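Local coordinates for protein amidase, hydantoinase/carbamoylase family (Burkholderia ambifaria, PDB 5TP4) that probably hydrolyses N-carbamoyl-L-amino acids to the free amino acids, as a zinc-dependent amidase of the peptidase M20 family, at residues Gly36-Leu41 / Gly99-Gly104; Asp68-Leu73 / Ala145-Ala150; Gly90-Thr95 / Asn136-Arg141. All coordinates share one frame; numbering follows the deposited sequence. Where two conformers were deposited one is given.

Contact 1 (Gly36-Leu41 / Gly99-Gly104). With EDO (1,2-ethanediol), chain V.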
loop_
_atom_site.group_PDB
_atom_site.type_symbol
_atom_site.label_atom_id
_atom_site.label_comp_id
_atom_site.label_asym_id
_atom_site.label_seq_id
_atom_site.Cartn_x
_atom_site.Cartn_y
_atom_site.Cartn_z
ATOM N N GLY B 36 -20.600 9.777 20.107
ATOM C CA GLY B 36 -21.348 10.997 19.940
ATOM C C GLY B 36 -21.909 11.196 18.555
ATOM O O GLY B 36 -22.374 12.300 18.245
ATOM N N GLY B 37 -21.875 10.161 17.717
ATOM C CA GLY B 37 -22.461 10.184 16.396
ATOM C C GLY B 37 -23.794 9.472 16.379
ATOM O O GLY B 37 -24.471 9.329 17.402
ATOM N N VAL B 38 -24.184 9.023 15.193
ATOM C CA VAL B 38 -25.517 8.484 14.977
ATOM C C VAL B 38 -25.382 7.251 14.100
ATOM O O VAL B 38 -24.708 7.288 13.065
ATOM C CB VAL B 38 -26.450 9.518 14.317
ATOM C CG1 VAL B 38 -27.815 8.904 13.952
ATOM C CG2 VAL B 38 -26.631 10.745 15.223
ATOM N N ARG B 39 -26.022 6.163 14.512
ATOM C CA ARG B 39 -26.115 4.958 13.693
ATOM C C ARG B 39 -27.587 4.635 13.486
ATOM O O ARG B 39 -28.232 4.079 14.381
ATOM C CB ARG B 39 -25.402 3.794 14.376
ATOM C CG ARG B 39 -25.319 2.534 13.529
ATOM C CD ARG B 39 -24.737 1.417 14.368
ATOM N NE ARG B 39 -24.615 0.172 13.616
ATOM C CZ ARG B 39 -23.469 -0.305 13.133
ATOM N NH1 ARG B 39 -22.331 0.353 13.338
ATOM N NH2 ARG B 39 -23.459 -1.447 12.454
ATOM N N ARG B 40 -28.109 4.981 12.302
ATOM C CA ARG B 40 -29.426 4.551 11.845
ATOM C C ARG B 40 -29.217 3.965 10.444
ATOM O O ARG B 40 -29.566 4.575 9.431
ATOM C CB ARG B 40 -30.452 5.687 11.864
ATOM C CG ARG B 40 -30.759 6.244 13.259
ATOM C CD ARG B 40 -31.991 7.196 13.236
ATOM N NE ARG B 40 -31.855 8.326 12.300
ATOM C CZ ARG B 40 -31.377 9.528 12.629
ATOM N NH1 ARG B 40 -30.973 9.786 13.866
ATOM N NH2 ARG B 40 -31.280 10.480 11.703
ATOM N N LEU B 41 -28.662 2.755 10.390
ATOM C CA LEU B 41 -28.509 2.079 9.104
ATOM C C LEU B 41 -29.873 1.803 8.481
ATOM O O LEU B 41 -30.826 1.419 9.165
ATOM C CB LEU B 41 -27.718 0.774 9.297
ATOM C CG LEU B 41 -26.213 1.013 9.454
ATOM C CD1 LEU B 41 -25.511 -0.207 10.029
ATOM C CD2 LEU B 41 -25.628 1.367 8.111
ATOM N N GLY B 99 -22.308 7.675 11.719
ATOM C CA GLY B 99 -22.709 8.869 11.001
ATOM C C GLY B 99 -22.627 10.123 11.861
ATOM O O GLY B 99 -22.558 10.073 13.090
ATOM N N GLY B 100 -22.587 11.274 11.191
ATOM C CA GLY B 100 -22.657 12.526 11.908
ATOM C C GLY B 100 -24.096 12.927 12.225
ATOM O O GLY B 100 -25.065 12.350 11.739
ATOM N N ARG B 101 -24.205 13.934 13.086
ATOM C CA ARG B 101 -25.501 14.413 13.546
ATOM C C ARG B 101 -26.166 15.375 12.574
ATOM O O ARG B 101 -27.292 15.808 12.839
ATOM C CB ARG B 101 -25.332 15.072 14.922
ATOM C CG ARG B 101 -24.901 14.073 15.997
ATOM C CD ARG B 101 -24.822 14.701 17.394
ATOM N NE ARG B 101 -24.141 15.993 17.353
ATOM C CZ ARG B 101 -22.822 16.146 17.351
ATOM N NH1 ARG B 101 -22.026 15.085 17.391
ATOM N NH2 ARG B 101 -22.297 17.362 17.314
ATOM N N PHE B 102 -25.501 15.731 11.461
ATOM C CA PHE B 102 -26.097 16.656 10.503
ATOM C C PHE B 102 -26.235 16.098 9.095
ATOM O O PHE B 102 -27.114 16.548 8.370
ATOM C CB PHE B 102 -25.281 17.956 10.439
ATOM C CG PHE B 102 -25.233 18.674 11.751
ATOM C CD1 PHE B 102 -24.300 18.323 12.708
ATOM C CD2 PHE B 102 -26.165 19.646 12.042
ATOM C CE1 PHE B 102 -24.279 18.958 13.927
ATOM C CE2 PHE B 102 -26.140 20.294 13.248
ATOM C CZ PHE B 102 -25.202 19.948 14.197
ATOM N N ASP B 103 -25.383 15.151 8.692
ATOM C CA ASP B 103 -25.453 14.569 7.350
ATOM C C ASP B 103 -26.837 13.995 7.095
ATOM O O ASP B 103 -27.280 13.091 7.819
ATOM C CB ASP B 103 -24.436 13.435 7.209
ATOM C CG ASP B 103 -23.041 13.906 6.943
ATOM O OD1 ASP B 103 -22.866 14.954 6.293
ATOM O OD2 ASP B 103 -22.106 13.185 7.353
ATOM N N GLY B 104 -27.486 14.457 6.031
ATOM C CA GLY B 104 -28.814 13.957 5.653
ATOM C C GLY B 104 -29.948 14.480 6.492
ATOM O O GLY B 104 -30.933 15.009 5.967
HETATM C C1 EDO V . -27.343 18.372 16.584
HETATM O O1 EDO V . -26.277 18.137 17.514
HETATM C C2 EDO V . -27.806 19.825 16.679
HETATM O O2 EDO V . -28.630 20.000 17.838
#
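V38 O takes the amide hydrogen of G99 at 2.8 Å from G99 N, and a second, weak hydrogen bond reaches the same oxygen from T95 OG1. The bond is returned: V38 N donates to G99 O at 2.9 Å. Together the two bonds make V38 and G99 a single antiparallel, hydrogen-bonded bridge between two loops that otherwise have no regular structure. G37 CA lies only 3.3 Å from G99 O; G37 and G99, both without side chains, let the backbones pass this closely. Beyond the bridge R101 turns back over the other loop. It occupies two conformers; in the one described its chain is bent at chi3 (-45°), which brings NH1 to G36 O at 2.9 Å, the oxygen sitting 15° out of the guanidinium plane. NE of the same conformer donates to O1 of a 1,2-ethanediol, 3.0 Å away and in the guanidinium plane; this diol, probably from the crystallisation liquor, also rests against the F102 ring and is held by W21 O. In the M20 fold the loop 99-104 follows strand 87-91 and leads straight into helix 105-121, with G104 at the N-cap; it carries D103, predicted to bind both zinc ions. The amides of F102 and D103 both donate to E394 OE2. V38 supplies the apolar part of the contact. With CG1 anti to the backbone N (chi1 174°), its CG2 is directed at the aliphatic stem of R101, 3.8 Å from R101 CG, and the two side chains run obliquely past each other. Helix 17-28 adds A28, which touches both V38 and R101. Farther along the loop, R40 is held by T95, L93 and I30.

Contact 2 (Asp68-Leu73 / Ala145-Ala150)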
loop_
_atom_site.group_PDB
_atom_site.type_symbol
_atom_site.label_atom_id
_atom_site.label_comp_id
_atom_site.label_asym_id
_atom_site.label_seq_id
_atom_site.Cartn_x
_atom_site.Cartn_y
_atom_site.Cartn_z
ATOM N N ASP B 68 -43.747 4.979 -0.182
ATOM C CA ASP B 68 -43.944 4.280 -1.447
ATOM C C ASP B 68 -43.388 2.864 -1.338
ATOM O O ASP B 68 -42.954 2.427 -0.265
ATOM C CB ASP B 68 -43.342 5.067 -2.612
ATOM C CG ASP B 68 -41.810 5.140 -2.589
ATOM O OD1 ASP B 68 -41.142 4.362 -1.864
ATOM O OD2 ASP B 68 -41.286 6.016 -3.314
ATOM N N ALA B 69 -43.377 2.143 -2.473
ATOM C CA ALA B 69 -43.061 0.715 -2.507
ATOM C C ALA B 69 -41.599 0.402 -2.218
ATOM O O ALA B 69 -41.269 -0.784 -2.049
ATOM C CB ALA B 69 -43.458 0.110 -3.862
ATOM N N VAL B 70 -40.730 1.409 -2.105
ATOM C CA VAL B 70 -39.353 1.176 -1.678
ATOM C C VAL B 70 -39.054 1.921 -0.370
ATOM O O VAL B 70 -37.893 2.074 0.032
ATOM C CB VAL B 70 -38.356 1.524 -2.804
ATOM C CG1 VAL B 70 -38.158 3.030 -2.966
ATOM C CG2 VAL B 70 -37.013 0.817 -2.593
ATOM N N GLY B 71 -40.097 2.339 0.346
ATOM C CA GLY B 71 -39.872 2.931 1.655
ATOM C C GLY B 71 -39.565 4.409 1.651
ATOM O O GLY B 71 -39.307 4.970 2.729
ATOM N N ASN B 72 -39.557 5.067 0.492
ATOM C CA ASN B 72 -39.328 6.513 0.501
ATOM C C ASN B 72 -40.457 7.149 1.297
ATOM O O ASN B 72 -41.623 6.783 1.123
ATOM C CB ASN B 72 -39.292 7.085 -0.910
ATOM C CG ASN B 72 -38.089 6.612 -1.729
ATOM O OD1 ASN B 72 -36.971 6.522 -1.229
ATOM N ND2 ASN B 72 -38.322 6.344 -3.021
ATOM N N LEU B 73 -40.110 8.054 2.212
ATOM C CA LEU B 73 -41.037 8.592 3.211
ATOM C C LEU B 73 -41.407 10.018 2.824
ATOM O O LEU B 73 -40.535 10.891 2.777
ATOM C CB LEU B 73 -40.389 8.558 4.602
ATOM C CG LEU B 73 -41.184 8.969 5.852
ATOM C CD1 LEU B 73 -42.507 8.197 6.006
ATOM C CD2 LEU B 73 -40.312 8.718 7.080
ATOM N N ALA B 145 -25.642 3.426 -3.210
ATOM C CA ALA B 145 -25.995 4.697 -2.602
ATOM C C ALA B 145 -27.146 5.315 -3.387
ATOM O O ALA B 145 -27.349 5.022 -4.572
ATOM C CB ALA B 145 -24.794 5.646 -2.581
ATOM N N MET B 146 -27.913 6.171 -2.706
ATOM C CA MET B 146 -29.038 6.882 -3.329
ATOM C C MET B 146 -30.017 5.895 -3.944
ATOM O O MET B 146 -30.593 6.149 -5.005
ATOM C CB MET B 146 -28.574 7.891 -4.386
ATOM C CG MET B 146 -28.073 9.230 -3.834
ATOM S SD MET B 146 -26.326 9.270 -3.376
ATOM C CE MET B 146 -25.570 9.165 -4.975
ATOM N N LEU B 147 -30.209 4.759 -3.261
ATOM C CA LEU B 147 -31.068 3.701 -3.785
ATOM C C LEU B 147 -32.510 4.183 -3.933
ATOM O O LEU B 147 -33.139 3.987 -4.978
ATOM C CB LEU B 147 -30.977 2.486 -2.847
ATOM C CG LEU B 147 -31.781 1.234 -3.211
ATOM C CD1 LEU B 147 -31.140 0.000 -2.528
ATOM C CD2 LEU B 147 -33.258 1.369 -2.809
ATOM N N GLY B 148 -33.051 4.815 -2.891
ATOM C CA GLY B 148 -34.447 5.235 -2.931
ATOM C C GLY B 148 -34.715 6.290 -3.997
ATOM O O GLY B 148 -35.710 6.214 -4.720
ATOM N N SER B 149 -33.843 7.295 -4.102
ATOM C CA SER B 149 -34.060 8.300 -5.139
ATOM C C SER B 149 -33.771 7.740 -6.528
ATOM O O SER B 149 -34.446 8.122 -7.491
ATOM C CB SER B 149 -33.202 9.549 -4.865
ATOM O OG SER B 149 -31.839 9.188 -4.696
ATOM N N ALA B 150 -32.805 6.822 -6.664
ATOM C CA ALA B 150 -32.616 6.155 -7.959
ATOM C C ALA B 150 -33.868 5.390 -8.392
ATOM O O ALA B 150 -34.208 5.373 -9.584
ATOM C CB ALA B 150 -31.414 5.202 -7.901
#
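G148, V70 and N72 carry most of this contact, in which the turn between strands 64-67 and 73-77 meets the first turn of helix 147-153. G148 presents bare backbone to the turn. The amide of N72 lies against it, with N72 OD1 3.3 Å from G148 CA. N72 ND2 donates to G148 O at 3.1 Å; the bond is fairly straight at the hydrogen (158°), yet it comes in from above the carbonyl plane instead of on a lone pair, while the oxygen stays in the plane of the amide. The same ND2 gives its other hydrogen to D68 OD2, on the syn lone pair, at 3.0 Å. N72 OD1 accepts from the backbone N of T135, so all the hydrogen-bonding atoms of this buried amide are engaged and its rotation is fixed. D68 in turn binds the turn internally: OD1 receives V70 N and N72 N from opposite faces of the carboxylate plane. V70 provides the apolar half. Its CG2 is anti to the backbone N, leaving CG1 between N and the carbonyl carbon (chi1 76°); CG2 meets L147 CD2 at 3.8 Å, and CG1 faces G148 CA more loosely, at 4.3 Å. L147 sends its branch there by putting CG anti to its backbone N. Helix 158-163 closes over this patch, L158 touching V70 and A161 touching L147. S149 points away from the turn, and its OG bonds D367 OD1. D68 to G71 form a type I beta turn, and D68 OD1 accepting from V70 N makes an Asx turn: a beta hairpin at the sheet margin whose connection is docked on a helix start.

Contact 3 (Gly90-Thr95 / Asn136-Arg141). With ZN (zinc ion), chain P.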
loop_
_atom_site.group_PDB
_atom_site.type_symbol
_atom_site.label_atom_id
_atom_site.label_comp_id
_atom_site.label_asym_id
_atom_site.label_seq_id
_atom_site.Cartn_x
_atom_site.Cartn_y
_atom_site.Cartn_z
ATOM N N GLY B 90 -36.055 17.542 0.176
ATOM C CA GLY B 90 -35.647 16.213 0.578
ATOM C C GLY B 90 -34.235 16.158 1.118
ATOM O O GLY B 90 -33.442 17.087 0.961
ATOM N N SER B 91 -33.956 15.030 1.769
ATOM C CA SER B 91 -32.613 14.535 2.044
ATOM C C SER B 91 -32.806 13.115 2.580
ATOM O O SER B 91 -33.645 12.379 2.038
ATOM C CB SER B 91 -31.850 15.451 3.004
ATOM O OG SER B 91 -30.446 15.237 2.860
ATOM N N HIS B 92 -32.093 12.706 3.637
ATOM C CA HIS B 92 -32.222 11.333 4.113
ATOM C C HIS B 92 -31.955 11.229 5.606
ATOM O O HIS B 92 -31.070 11.908 6.130
ATOM C CB HIS B 92 -31.250 10.408 3.375
ATOM C CG HIS B 92 -29.814 10.713 3.642
ATOM N ND1 HIS B 92 -29.068 10.038 4.588
ATOM C CD2 HIS B 92 -28.981 11.635 3.097
ATOM C CE1 HIS B 92 -27.843 10.526 4.611
ATOM N NE2 HIS B 92 -27.761 11.500 3.722
ATOM N N LEU B 93 -32.692 10.333 6.267
ATOM C CA LEU B 93 -32.528 10.112 7.700
ATOM C C LEU B 93 -31.570 8.975 8.004
ATOM O O LEU B 93 -31.070 8.904 9.127
ATOM C CB LEU B 93 -33.880 9.826 8.351
ATOM C CG LEU B 93 -34.809 11.053 8.390
ATOM C CD1 LEU B 93 -36.216 10.622 8.809
ATOM C CD2 LEU B 93 -34.263 12.140 9.333
ATOM N N ASP B 94 -31.272 8.107 7.035
ATOM C CA ASP B 94 -30.362 7.010 7.330
ATOM C C ASP B 94 -28.904 7.493 7.360
ATOM O O ASP B 94 -28.564 8.582 6.881
ATOM C CB ASP B 94 -30.546 5.858 6.322
ATOM C CG ASP B 94 -30.020 6.180 4.920
ATOM O OD1 ASP B 94 -30.557 7.104 4.259
ATOM O OD2 ASP B 94 -29.088 5.464 4.463
ATOM N N THR B 95 -28.033 6.667 7.954
ATOM C CA THR B 95 -26.654 7.076 8.216
ATOM C C THR B 95 -25.678 5.993 7.791
ATOM O O THR B 95 -26.048 4.842 7.533
ATOM C CB THR B 95 -26.408 7.356 9.713
ATOM O OG1 THR B 95 -26.481 6.113 10.443
ATOM C CG2 THR B 95 -27.464 8.326 10.273
ATOM N N ASN B 136 -32.295 4.470 2.070
ATOM C CA ASN B 136 -30.938 3.957 1.814
ATOM C C ASN B 136 -30.118 4.900 0.932
ATOM O O ASN B 136 -29.501 4.487 -0.058
ATOM C CB ASN B 136 -30.994 2.567 1.178
ATOM C CG ASN B 136 -29.663 1.817 1.259
ATOM O OD1 ASN B 136 -29.314 1.282 2.307
ATOM N ND2 ASN B 136 -28.945 1.732 0.140
ATOM N N GLU B 137 -30.078 6.178 1.312
ATOM C CA GLU B 137 -29.195 7.093 0.592
ATOM C C GLU B 137 -27.730 6.699 0.759
ATOM O O GLU B 137 -26.928 6.876 -0.164
ATOM C CB GLU B 137 -29.424 8.536 1.075
ATOM C CG GLU B 137 -28.537 9.599 0.369
ATOM C CD GLU B 137 -27.121 9.689 0.924
ATOM O OE1 GLU B 137 -26.849 9.115 1.994
ATOM O OE2 GLU B 137 -26.268 10.338 0.285
ATOM N N GLU B 138 -27.361 6.154 1.923
ATOM C CA GLU B 138 -25.948 6.005 2.244
ATOM C C GLU B 138 -25.243 4.868 1.507
ATOM O O GLU B 138 -24.012 4.883 1.437
ATOM C CB GLU B 138 -25.783 5.817 3.750
ATOM C CG GLU B 138 -26.068 7.091 4.534
ATOM C CD GLU B 138 -24.963 8.153 4.418
ATOM O OE1 GLU B 138 -23.946 7.932 3.714
ATOM O OE2 GLU B 138 -25.103 9.216 5.069
ATOM N N GLY B 139 -25.968 3.882 0.982
ATOM C CA GLY B 139 -25.307 2.769 0.321
ATOM C C GLY B 139 -24.427 1.907 1.212
ATOM O O GLY B 139 -23.500 1.255 0.716
ATOM N N ALA B 140 -24.682 1.887 2.519
ATOM C CA ALA B 140 -23.863 1.115 3.451
ATOM C C ALA B 140 -24.438 -0.284 3.676
ATOM O O ALA B 140 -23.746 -1.292 3.478
ATOM C CB ALA B 140 -23.741 1.867 4.788
ATOM N N ARG B 141 -25.699 -0.363 4.110
ATOM C CA ARG B 141 -26.304 -1.669 4.340
ATOM C C ARG B 141 -26.651 -2.355 3.032
ATOM O O ARG B 141 -26.411 -3.557 2.877
ATOM C CB ARG B 141 -27.550 -1.537 5.209
ATOM C CG ARG B 141 -28.204 -2.888 5.471
ATOM C CD ARG B 141 -29.334 -2.803 6.444
ATOM N NE ARG B 141 -29.949 -4.123 6.589
ATOM C CZ ARG B 141 -31.170 -4.333 7.070
ATOM N NH1 ARG B 141 -31.913 -3.303 7.464
ATOM N NH2 ARG B 141 -31.646 -5.569 7.144
HETATM ZN ZN ZN P . -25.893 13.020 3.178
HETATM O O HOH W 1 -26.824 13.232 0.932
HETATM O O HOH W 2 -24.243 11.706 2.349
#
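D94 spreads its carboxylate across two consecutive backbone amides: E137 N donates to D94 OD1 and E138 N to D94 OD2, each at 3.1 Å. The second is the straighter bond (161°) and uses the syn lone pair; the first arrives on the syn side but tilted out of the carboxylate plane. With CG placed between its backbone N and carbonyl carbon (chi1 71°), D94 reaches over to the 136-141 loop and holds E137 and E138 in place. H92 ND1 makes two weak bonds, to D94 O at 2.8 Å and to D94 OD1, which orient the ring, while NE2 binds zinc at 2.5 Å. H198 and two waters are further ligands of this ion. The arrangement is the metal centre of the M20 family (zinc exopeptidase clan), in which loops after strands 87-91 and 129-133, and H198 near the end of strand 193-199, supply metal-site residues. E137, identified as a ligand of the first zinc, does not bind it here. Its carboxylate stacks on one face of the H92 ring, the planes 14° apart, with OE1 3.1 Å from H92 NE2 but sharing no hydrogen; E137 CB adds a CH-pi contact over the same face. E137 OE2 instead receives hydrogen bonds from both zinc-bound waters, at 3.0 Å from water 1 and 3.2 Å from water 2. E138 comes to the ring edge: OE2 is 3.1 Å from H92 CE1, with the carboxylate turned nearly perpendicular to the ring. Its OE1 accepts from Q96 NE2, and E138, a ligand of the second zinc, has its side chain about 2 Å from another zinc ion. E138 CG packs against the backbone of T95, whose OG1 is bonded to R40 N.

Contact 3 is the buried centre, where carboxylates, an imidazole, waters and zinc meet. Contact 1, partly buried, joins it directly: R40 reaches T95 and L93, and G104 packs on S91 and H92, placing the D103 loop beside the metal centre. Its own bonding is mostly backbone, with an arginine at the margin. Contact 2 is also buried but relies on one amide and a few apolar carbons. The loop bearing E137 leads along the chain into the helix that receives the hairpin, and bonds from M146 N to E137 O and L147 N to N136 O tie the two. Contacts 1 and 2 do not touch, their nearest atoms being about 10 Å apart.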